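Local coordinates for protein techylectin-5A (Tachypleus tridentatus, PDB 1JC9) that recognises acetyl-group-bearing substances on microbial and blood cell surfaces as a calcium-containing fibrinogen-related lectin of horseshoe crab innate immunity, agglutinating bacteria and human erythrocytes, at residues Asp51-Gly56 and Cys80-Asp85; Gly62-Pro67 and Val73-Val78; Ile141-Lys146 and Asn182-His187; Trp161-Asn164 and Tyr169-His172. All coordinates share one frame; numbering follows the deposited sequence.

Interaction 1: Asp51-Gly56 and Cys80-Asp85; sequences DILLNG and CDMETD
Met82, just after strand 76-81, reaches Ile52 and Leu53 of helix 49-54, packing the turn beyond the strand against the helix in the N-terminal part of the fibrinogen-like domain. The buried side is small, and its side-chain packing is apolar. The methyl CE of Met82 lies 3.6 Å from CG2 of Ile52 and 3.7 Å from CB of Leu53, close enough to the helix backbone to lie 3.6 Å from Leu53 N as well. A long unbranched thioether suits this place, because its bends at chi2 (-56°) and chi3 bring the terminal methyl against both Ile52 and Leu53, successive residues of the helix. Ile52 crosses Met82 at about a right angle, whereas Leu53 runs past it in the opposite direction. Cys80, whose disulfide to Cys49 ties the start of the same helix to the strand, adds a covalent link beside this packing.

The other side is polar and more open: Glu83 and Asp85 are exposed, and the chain turns there around Asp81. This aspartate forms an Asx turn, its OD1 accepting from the backbone N of Glu83 and from that of Thr84, while Asp81 OD2 also pairs with Lys258. Through its syn lone pair, Asp81 OD2 meets OG1 of Thr84 at 2.6 Å.

Interaction 2: Gly62-Pro67 and Val73-Val78; sequences GYRIWP and VGTLNV
Ile65 and Val78 form the apolar centre, with CD1 of Ile65 3.7 Å from CG1 of Val78 and the two side chains crossing at about a right angle. CG1 of Ile65 stands between its backbone N and carbonyl carbon (chi1 58°), and from there the chain extends with CD1 over the neighbouring strand. Leu76 shares this face, and its CD1 lies 4.2 Å from CG of Pro67, whose compact ring also meets CG2 of Val73. Leu133 of helix 127-136 covers Ile65 and Pro67, so branched and cyclic hydrocarbon groups suit this side of the sheet.

Strands 61-65 and 76-81, which carry the two segments, are antiparallel neighbours in the sheet of the fibrinogen-like domain, linked through the short helix 70-73. Tyr63 and Val78 make a hydrogen-bonded pair, as do Ile65 and Leu76; between them, Arg64 faces Asn77 in a non-hydrogen-bonded pair.

On the Arg64 face the contact becomes polar. Fully extended, Arg64 sets its guanidinium edge-on to Thr75, and both NE (3.1 Å) and NH2 (3.2 Å) donate in plane to the single atom Thr75 OG1. The other branch of Thr75 serves Trp66: CG2 makes a CH-pi contact 3.4 Å from the centroid of the five-membered ring. The six-membered part of that indole, at CZ2, covers one face of the Arg64 guanidinium.

Interaction 3: Ile141-Lys146 and Asn182-His187; sequences IRFDLK and NSFGRH. With NAG (2-acetamido-2-deoxy-beta-D-glucopyranose), chain B.
Phe143 meets Phe184 in a T-shaped (edge-to-face) pair that joins the central antiparallel sheet of the fibrinogen-like domain to the loop carrying part of its sugar pocket. The edge of Phe143 does the touching: its CZ stands over the centre of the Phe184 ring, 3.6 Å from CD2. The centroids are 4.8 Å apart and the planes are inclined at 63°. Phenylalanine suits both positions, since both rings are buried and one offers C-H groups to the pi face of the other.

Around this pair, Tyr157 meets Phe184 edge-to-face, while Trp242 and Met257 pack on Phe143. The Tyr157 hydroxyl also adds polar support, hydrogen-bonded to Phe184 N and to Asn182 OD1. The same Asn182 OD1 accepts from Gly185 N at 3.0 Å, an Asx motif that shapes the chain as it enters the 3-10 turn 185-187.

That turn presents Arg186 to the bound N-acetylglucosamine, whose other hydrogen-bond partners include Tyr236, Tyr248 and the backbone N atoms of Cys219 and His220. A bend at chi3 (78°) in an otherwise extended side chain turns the guanidinium edge toward the sugar. Arg186 NH2 donates to the anomeric hydroxyl oxygen, NAG O1, at 3.0 Å; the bond from NH1 is weak.

Interaction 4: Trp161-Asn164 and Tyr169-His172; sequences WIEN and YCLH
His172 NE2 donates to Glu163 OE2 over 2.7 Å in a nearly straight bond, 174° at the hydrogen. The carboxylate oxygen lies in the imidazole plane but is met on its anti side. A negative charge here would probably favour a protonated histidine. Glutamate has the length to reach it, its chain extended beyond CG.

One face of the same imidazole is taken by Trp161 in a face-to-face stack, with the centroid of the indole six-membered ring 3.8 Å from that of His172 and the planes only 6° apart. With CG between backbone N and carbonyl carbon (chi1 54°), Trp161 folds its indole over the adjacent strand. There it also receives His172 CB over its five-membered ring, 3.5 Å from the centroid. The stack and the hydrogen bond to Glu163 together fix the rotation of the histidine ring.

Beneath them, Trp161 and His172 form an antiparallel hydrogen-bonded pair, Glu163 N donates to Cys170 O, and Tyr169 N reaches Asn164 O at 3.0 Å, closing the beta hairpin. Tyr169 has positive phi, part of the turn back into strand 171-172. On the opposite face of the hairpin Ile162 packs on Ile130 and Thr134 of helix 127-136, while Leu171 lies against Trp215 and Phe184 in the loops that follow.

In the fold
All four contacts lie within one fibrinogen C-terminal domain and reach the same antiparallel sheet. Interaction 2 is nested in the loop closed by interaction 1; their centres are about 14 Å apart, they share strand 76-81, and Tyr63 touches both Ile52 and Cys80. Interaction 4 is likewise nested inside interaction 3, with centres about 16 Å apart and His187 O against Leu171. The two nested pairs follow in series along the chain. Interactions 2 and 3 lie on opposite sides of the chain's centre, about 25 Å apart between centres, but Thr84 touches Arg142 and so connects interactions 1 and 3. The N-terminal packing is thus remote from the acetyl-sugar pocket, which interaction 3 reaches directly through Arg186.

Interaction 1: Asp51-Gly56 and Cys80-Asp85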
# COMPACT_ATOMS: atom_id res chain seq x y z
N ASP A 51 18.65 4.17 -2.19
CA ASP A 51 19.92 4.11 -2.91
C ASP A 51 19.98 5.26 -3.91
O ASP A 51 21.02 5.91 -4.07
CB ASP A 51 20.06 2.79 -3.68
CG ASP A 51 20.40 1.62 -2.78
OD1 ASP A 51 20.70 1.84 -1.59
OD2 ASP A 51 20.37 0.47 -3.27
N ILE A 52 18.87 5.50 -4.59
CA ILE A 52 18.80 6.58 -5.58
C ILE A 52 19.14 7.92 -4.92
O ILE A 52 19.85 8.74 -5.49
CB ILE A 52 17.38 6.68 -6.20
CG1 ILE A 52 17.08 5.44 -7.05
CG2 ILE A 52 17.26 7.94 -7.04
CD1 ILE A 52 17.85 5.36 -8.34
N LEU A 53 18.63 8.12 -3.70
CA LEU A 53 18.88 9.35 -2.97
C LEU A 53 20.35 9.48 -2.62
O LEU A 53 20.94 10.55 -2.77
CB LEU A 53 18.04 9.39 -1.69
CG LEU A 53 18.17 10.67 -0.84
CD1 LEU A 53 17.65 11.85 -1.63
CD2 LEU A 53 17.40 10.52 0.45
N LEU A 54 20.94 8.39 -2.13
CA LEU A 54 22.34 8.40 -1.75
C LEU A 54 23.26 8.63 -2.95
O LEU A 54 24.42 9.00 -2.79
CB LEU A 54 22.70 7.10 -1.05
CG LEU A 54 21.94 6.82 0.25
CD1 LEU A 54 22.46 5.54 0.88
CD2 LEU A 54 22.11 7.98 1.22
N ASN A 55 22.75 8.39 -4.16
CA ASN A 55 23.54 8.60 -5.36
C ASN A 55 23.43 10.03 -5.87
O ASN A 55 23.91 10.35 -6.95
CB ASN A 55 23.13 7.64 -6.48
CG ASN A 55 23.51 6.20 -6.20
OD1 ASN A 55 24.50 5.93 -5.52
ND2 ASN A 55 22.74 5.26 -6.73
N GLY A 56 22.79 10.89 -5.09
CA GLY A 56 22.67 12.28 -5.49
C GLY A 56 21.38 12.80 -6.08
O GLY A 56 21.20 14.01 -6.17
N CYS A 80 9.67 7.57 -6.65
CA CYS A 80 10.42 7.89 -5.45
C CYS A 80 9.95 9.21 -4.84
O CYS A 80 9.92 10.24 -5.51
CB CYS A 80 11.91 8.02 -5.77
SG CYS A 80 12.74 6.51 -6.33
N ASP A 81 9.56 9.16 -3.57
CA ASP A 81 9.15 10.36 -2.85
C ASP A 81 10.43 10.81 -2.16
O ASP A 81 10.88 10.17 -1.20
CB ASP A 81 8.08 10.02 -1.81
CG ASP A 81 7.78 11.18 -0.87
OD1 ASP A 81 8.49 12.21 -0.93
OD2 ASP A 81 6.84 11.04 -0.06
N MET A 82 11.03 11.89 -2.65
CA MET A 82 12.28 12.39 -2.08
C MET A 82 12.07 13.59 -1.16
O MET A 82 13.04 14.22 -0.74
CB MET A 82 13.25 12.78 -3.20
CG MET A 82 13.55 11.65 -4.17
SD MET A 82 14.17 10.20 -3.31
CE MET A 82 15.50 9.70 -4.42
N GLU A 83 10.82 13.88 -0.82
CA GLU A 83 10.53 15.03 0.02
C GLU A 83 10.12 14.72 1.45
O GLU A 83 10.60 15.34 2.39
CB GLU A 83 9.45 15.88 -0.66
CG GLU A 83 9.95 16.58 -1.92
CD GLU A 83 8.83 16.98 -2.84
OE1 GLU A 83 7.87 17.62 -2.37
OE2 GLU A 83 8.91 16.66 -4.05
N THR A 84 9.24 13.74 1.63
CA THR A 84 8.76 13.39 2.96
C THR A 84 9.86 12.94 3.93
O THR A 84 10.58 11.99 3.66
CB THR A 84 7.70 12.29 2.89
OG1 THR A 84 6.66 12.70 1.99
CG2 THR A 84 7.10 12.04 4.26
N ASP A 85 9.96 13.64 5.05
CA ASP A 85 10.92 13.31 6.10
C ASP A 85 12.30 12.84 5.62
O ASP A 85 12.79 11.80 6.04
CB ASP A 85 10.29 12.28 7.04
CG ASP A 85 11.18 11.91 8.20
OD1 ASP A 85 11.93 12.78 8.69
OD2 ASP A 85 11.12 10.74 8.64

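Interaction 2: Gly62-Pro67 and Val73-Val78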
# COMPACT_ATOMS: atom_id res chain seq x y z
N GLY A 62 9.81 9.25 -11.26
CA GLY A 62 10.06 7.88 -11.65
C GLY A 62 11.52 7.59 -11.90
O GLY A 62 12.21 8.37 -12.56
N TYR A 63 11.99 6.47 -11.38
CA TYR A 63 13.38 6.04 -11.54
C TYR A 63 13.39 4.54 -11.79
O TYR A 63 12.49 3.82 -11.35
CB TYR A 63 14.19 6.30 -10.28
CG TYR A 63 14.45 7.75 -9.97
CD1 TYR A 63 15.64 8.37 -10.38
CD2 TYR A 63 13.53 8.51 -9.24
CE1 TYR A 63 15.90 9.71 -10.07
CE2 TYR A 63 13.78 9.84 -8.93
CZ TYR A 63 14.97 10.43 -9.34
OH TYR A 63 15.22 11.75 -9.02
N ARG A 64 14.42 4.08 -12.49
CA ARG A 64 14.57 2.66 -12.77
C ARG A 64 15.47 2.11 -11.68
O ARG A 64 16.51 2.69 -11.36
CB ARG A 64 15.23 2.46 -14.14
CG ARG A 64 15.36 0.99 -14.55
CD ARG A 64 16.12 0.84 -15.86
NE ARG A 64 16.24 -0.56 -16.25
CZ ARG A 64 17.05 -1.00 -17.21
NH1 ARG A 64 17.81 -0.15 -17.88
NH2 ARG A 64 17.09 -2.30 -17.50
N ILE A 65 15.06 1.00 -11.07
CA ILE A 65 15.87 0.40 -10.02
C ILE A 65 16.18 -1.06 -10.33
O ILE A 65 15.51 -1.70 -11.14
CB ILE A 65 15.16 0.46 -8.64
CG1 ILE A 65 13.80 -0.26 -8.71
CG2 ILE A 65 14.99 1.90 -8.22
CD1 ILE A 65 13.21 -0.54 -7.33
N TRP A 66 17.22 -1.57 -9.67
CA TRP A 66 17.65 -2.95 -9.83
C TRP A 66 17.48 -3.70 -8.50
O TRP A 66 18.42 -3.78 -7.71
CB TRP A 66 19.13 -3.01 -10.22
CG TRP A 66 19.40 -2.89 -11.69
CD1 TRP A 66 19.68 -3.91 -12.56
CD2 TRP A 66 19.43 -1.69 -12.46
NE1 TRP A 66 19.88 -3.42 -13.82
CE2 TRP A 66 19.74 -2.06 -13.79
CE3 TRP A 66 19.24 -0.33 -12.16
CZ2 TRP A 66 19.85 -1.12 -14.83
CZ3 TRP A 66 19.35 0.60 -13.19
CH2 TRP A 66 19.65 0.20 -14.51
N PRO A 67 16.28 -4.22 -8.23
CA PRO A 67 16.17 -4.93 -6.95
C PRO A 67 17.12 -6.13 -6.98
O PRO A 67 17.50 -6.60 -8.05
CB PRO A 67 14.69 -5.32 -6.90
CG PRO A 67 14.32 -5.44 -8.34
CD PRO A 67 15.02 -4.27 -8.98
N VAL A 73 11.99 -10.78 -11.19
CA VAL A 73 11.00 -9.74 -11.46
C VAL A 73 11.48 -8.71 -12.47
O VAL A 73 10.67 -8.00 -13.07
CB VAL A 73 10.57 -8.98 -10.17
CG1 VAL A 73 9.83 -9.91 -9.24
CG2 VAL A 73 11.77 -8.36 -9.48
N GLY A 74 12.80 -8.63 -12.67
CA GLY A 74 13.36 -7.67 -13.62
C GLY A 74 13.57 -6.31 -12.98
O GLY A 74 13.30 -6.12 -11.79
N THR A 75 14.09 -5.36 -13.76
CA THR A 75 14.29 -4.02 -13.23
C THR A 75 12.90 -3.40 -13.24
O THR A 75 12.01 -3.85 -13.96
CB THR A 75 15.26 -3.20 -14.11
OG1 THR A 75 14.79 -3.17 -15.46
CG2 THR A 75 16.65 -3.82 -14.07
N LEU A 76 12.70 -2.35 -12.44
CA LEU A 76 11.39 -1.74 -12.35
C LEU A 76 11.46 -0.23 -12.32
O LEU A 76 12.46 0.34 -11.86
CB LEU A 76 10.69 -2.15 -11.05
CG LEU A 76 10.93 -3.54 -10.47
CD1 LEU A 76 10.59 -3.54 -8.99
CD2 LEU A 76 10.09 -4.56 -11.24
N ASN A 77 10.40 0.40 -12.79
CA ASN A 77 10.28 1.85 -12.73
C ASN A 77 9.42 2.07 -11.50
O ASN A 77 8.29 1.57 -11.42
CB ASN A 77 9.57 2.43 -13.95
CG ASN A 77 10.50 2.63 -15.13
OD1 ASN A 77 11.61 3.14 -14.97
ND2 ASN A 77 10.05 2.24 -16.31
N VAL A 78 9.94 2.79 -10.52
CA VAL A 78 9.18 3.06 -9.31
C VAL A 78 9.12 4.56 -9.07
O VAL A 78 9.93 5.32 -9.59
CB VAL A 78 9.83 2.40 -8.07
CG1 VAL A 78 9.87 0.89 -8.25
CG2 VAL A 78 11.24 2.95 -7.86

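Interaction 3: Ile141-Lys146 and Asn182-His187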
# COMPACT_ATOMS: atom_id res chain seq x y z
N ILE A 141 7.23 0.68 6.71
CA ILE A 141 6.25 1.20 5.77
C ILE A 141 5.61 2.44 6.36
O ILE A 141 5.34 2.50 7.56
CB ILE A 141 5.15 0.15 5.43
CG1 ILE A 141 4.14 0.76 4.45
CG2 ILE A 141 4.45 -0.32 6.69
CD1 ILE A 141 3.14 -0.23 3.91
N ARG A 142 5.39 3.44 5.53
CA ARG A 142 4.76 4.67 5.99
C ARG A 142 3.46 4.91 5.22
O ARG A 142 3.43 4.77 4.00
CB ARG A 142 5.70 5.86 5.81
CG ARG A 142 5.05 7.21 6.10
CD ARG A 142 6.03 8.38 6.05
NE ARG A 142 5.30 9.65 6.10
CZ ARG A 142 5.47 10.58 7.03
NH1 ARG A 142 6.35 10.41 8.01
NH2 ARG A 142 4.73 11.68 7.00
N PHE A 143 2.40 5.26 5.94
CA PHE A 143 1.12 5.57 5.33
C PHE A 143 0.91 7.08 5.44
O PHE A 143 0.98 7.64 6.52
CB PHE A 143 -0.05 4.90 6.07
CG PHE A 143 -0.11 3.40 5.92
CD1 PHE A 143 0.63 2.57 6.76
CD2 PHE A 143 -0.93 2.82 4.95
CE1 PHE A 143 0.55 1.18 6.65
CE2 PHE A 143 -1.01 1.44 4.83
CZ PHE A 143 -0.28 0.62 5.68
N ASP A 144 0.68 7.74 4.30
CA ASP A 144 0.42 9.17 4.31
C ASP A 144 -1.04 9.34 3.91
O ASP A 144 -1.44 8.96 2.81
CB ASP A 144 1.35 9.91 3.35
CG ASP A 144 2.72 10.15 3.94
OD1 ASP A 144 2.80 10.64 5.08
OD2 ASP A 144 3.73 9.85 3.27
N LEU A 145 -1.83 9.92 4.81
CA LEU A 145 -3.26 10.11 4.58
C LEU A 145 -3.67 11.58 4.61
O LEU A 145 -3.13 12.37 5.39
CB LEU A 145 -4.04 9.35 5.67
CG LEU A 145 -3.47 8.00 6.09
CD1 LEU A 145 -4.12 7.54 7.38
CD2 LEU A 145 -3.69 6.97 4.98
N LYS A 146 -4.64 11.94 3.78
CA LYS A 146 -5.13 13.31 3.71
C LYS A 146 -6.64 13.31 3.49
O LYS A 146 -7.15 12.52 2.69
CB LYS A 146 -4.43 14.05 2.56
CG LYS A 146 -4.89 15.49 2.39
CD LYS A 146 -4.32 16.13 1.12
CE LYS A 146 -2.81 16.24 1.18
NZ LYS A 146 -2.27 16.88 -0.06
N ASN A 182 -3.65 3.43 14.99
CA ASN A 182 -3.20 2.11 14.54
C ASN A 182 -4.31 1.27 13.92
O ASN A 182 -4.87 0.39 14.57
CB ASN A 182 -2.59 1.37 15.73
CG ASN A 182 -1.93 0.07 15.33
OD1 ASN A 182 -1.88 -0.28 14.15
ND2 ASN A 182 -1.40 -0.65 16.31
N SER A 183 -4.61 1.51 12.64
CA SER A 183 -5.66 0.74 11.98
C SER A 183 -5.15 -0.32 11.00
O SER A 183 -5.95 -0.96 10.32
CB SER A 183 -6.63 1.68 11.25
OG SER A 183 -7.33 2.51 12.18
N PHE A 184 -3.84 -0.51 10.93
CA PHE A 184 -3.26 -1.52 10.05
C PHE A 184 -2.79 -2.70 10.90
O PHE A 184 -2.67 -3.83 10.42
CB PHE A 184 -2.07 -0.93 9.27
CG PHE A 184 -1.58 -1.80 8.13
CD1 PHE A 184 -2.46 -2.25 7.15
CD2 PHE A 184 -0.23 -2.11 8.01
CE1 PHE A 184 -1.99 -2.99 6.05
CE2 PHE A 184 0.25 -2.84 6.92
CZ PHE A 184 -0.64 -3.28 5.94
N GLY A 185 -2.55 -2.42 12.17
CA GLY A 185 -2.07 -3.44 13.09
C GLY A 185 -2.85 -4.74 13.13
O GLY A 185 -2.25 -5.81 13.17
N ARG A 186 -4.17 -4.66 13.11
CA ARG A 186 -4.99 -5.87 13.18
C ARG A 186 -4.81 -6.79 11.98
O ARG A 186 -5.16 -7.97 12.03
CB ARG A 186 -6.47 -5.51 13.33
CG ARG A 186 -7.31 -6.66 13.87
CD ARG A 186 -8.74 -6.22 14.20
NE ARG A 186 -9.59 -6.11 13.02
CZ ARG A 186 -10.86 -5.72 13.05
NH1 ARG A 186 -11.44 -5.41 14.20
NH2 ARG A 186 -11.57 -5.66 11.93
N HIS A 187 -4.25 -6.26 10.90
CA HIS A 187 -4.05 -7.05 9.69
C HIS A 187 -2.79 -7.90 9.70
O HIS A 187 -2.62 -8.79 8.86
CB HIS A 187 -4.07 -6.10 8.49
CG HIS A 187 -5.40 -5.45 8.28
ND1 HIS A 187 -6.43 -6.06 7.60
CD2 HIS A 187 -5.90 -4.28 8.75
CE1 HIS A 187 -7.51 -5.30 7.66
NE2 HIS A 187 -7.21 -4.21 8.35
C1 NAG B . -15.39 -4.50 12.75
C2 NAG B . -16.08 -5.11 11.44
C3 NAG B . -17.52 -5.62 11.84
C4 NAG B . -17.32 -6.71 12.86
C5 NAG B . -16.58 -6.09 14.10
C6 NAG B . -16.30 -7.15 15.18
C7 NAG B . -15.42 -4.25 9.29
C8 NAG B . -15.47 -3.23 8.18
N2 NAG B . -16.19 -4.06 10.42
O1 NAG B . -14.04 -3.99 12.50
O3 NAG B . -18.19 -6.19 10.72
O4 NAG B . -18.62 -7.25 13.28
O5 NAG B . -15.28 -5.52 13.76
O6 NAG B . -15.62 -6.39 16.22
O7 NAG B . -14.67 -5.24 9.13

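Interaction 4: Trp161-Asn164 and Tyr169-His172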
# COMPACT_ATOMS: atom_id res chain seq x y z
N TRP A 161 6.98 -6.56 5.68
CA TRP A 161 7.30 -7.49 4.60
C TRP A 161 6.16 -8.47 4.40
O TRP A 161 5.33 -8.67 5.29
CB TRP A 161 8.61 -8.24 4.85
CG TRP A 161 8.72 -8.97 6.18
CD1 TRP A 161 8.88 -8.42 7.42
CD2 TRP A 161 8.75 -10.39 6.37
NE1 TRP A 161 9.00 -9.40 8.37
CE2 TRP A 161 8.93 -10.62 7.76
CE3 TRP A 161 8.64 -11.50 5.51
CZ2 TRP A 161 9.00 -11.91 8.30
CZ3 TRP A 161 8.71 -12.78 6.05
CH2 TRP A 161 8.89 -12.97 7.44
N ILE A 162 6.09 -9.06 3.21
CA ILE A 162 5.06 -10.06 2.93
C ILE A 162 5.79 -11.28 2.39
O ILE A 162 6.93 -11.18 1.92
CB ILE A 162 4.00 -9.56 1.90
CG1 ILE A 162 4.63 -9.30 0.53
CG2 ILE A 162 3.32 -8.28 2.42
CD1 ILE A 162 5.64 -8.18 0.53
N GLU A 163 5.15 -12.45 2.48
CA GLU A 163 5.75 -13.68 1.98
C GLU A 163 5.38 -13.80 0.51
O GLU A 163 4.64 -12.96 -0.00
CB GLU A 163 5.24 -14.87 2.80
CG GLU A 163 5.71 -14.79 4.26
CD GLU A 163 5.20 -15.92 5.14
OE1 GLU A 163 5.27 -17.09 4.71
OE2 GLU A 163 4.75 -15.64 6.27
N ASN A 164 5.89 -14.82 -0.19
CA ASN A 164 5.59 -14.95 -1.61
C ASN A 164 4.20 -15.48 -1.89
O ASN A 164 3.42 -15.74 -0.98
CB ASN A 164 6.65 -15.80 -2.33
CG ASN A 164 6.67 -17.25 -1.87
OD1 ASN A 164 5.63 -17.82 -1.54
ND2 ASN A 164 7.84 -17.85 -1.89
N TYR A 169 1.01 -14.18 0.03
CA TYR A 169 1.48 -12.84 0.38
C TYR A 169 1.13 -12.43 1.82
O TYR A 169 0.72 -11.30 2.08
CB TYR A 169 0.89 -11.82 -0.60
CG TYR A 169 1.19 -12.14 -2.05
CD1 TYR A 169 2.50 -12.23 -2.52
CD2 TYR A 169 0.15 -12.32 -2.97
CE1 TYR A 169 2.78 -12.50 -3.86
CE2 TYR A 169 0.41 -12.59 -4.31
CZ TYR A 169 1.73 -12.68 -4.75
OH TYR A 169 1.98 -12.92 -6.08
N CYS A 170 1.31 -13.37 2.75
CA CYS A 170 1.01 -13.11 4.15
C CYS A 170 1.76 -11.88 4.67
O CYS A 170 2.96 -11.73 4.43
CB CYS A 170 1.39 -14.34 4.99
SG CYS A 170 0.74 -14.27 6.66
N LEU A 171 1.05 -11.02 5.39
CA LEU A 171 1.61 -9.78 5.92
C LEU A 171 2.35 -9.88 7.26
O LEU A 171 1.93 -10.61 8.16
CB LEU A 171 0.49 -8.75 6.07
CG LEU A 171 0.87 -7.39 6.68
CD1 LEU A 171 1.70 -6.58 5.69
CD2 LEU A 171 -0.40 -6.64 7.03
N HIS A 172 3.45 -9.14 7.37
CA HIS A 172 4.26 -9.07 8.58
C HIS A 172 4.56 -7.60 8.88
O HIS A 172 5.10 -6.89 8.03
CB HIS A 172 5.59 -9.80 8.38
CG HIS A 172 5.46 -11.29 8.27
ND1 HIS A 172 5.46 -12.12 9.37
CD2 HIS A 172 5.30 -12.09 7.20
CE1 HIS A 172 5.31 -13.37 8.98
NE2 HIS A 172 5.21 -13.38 7.66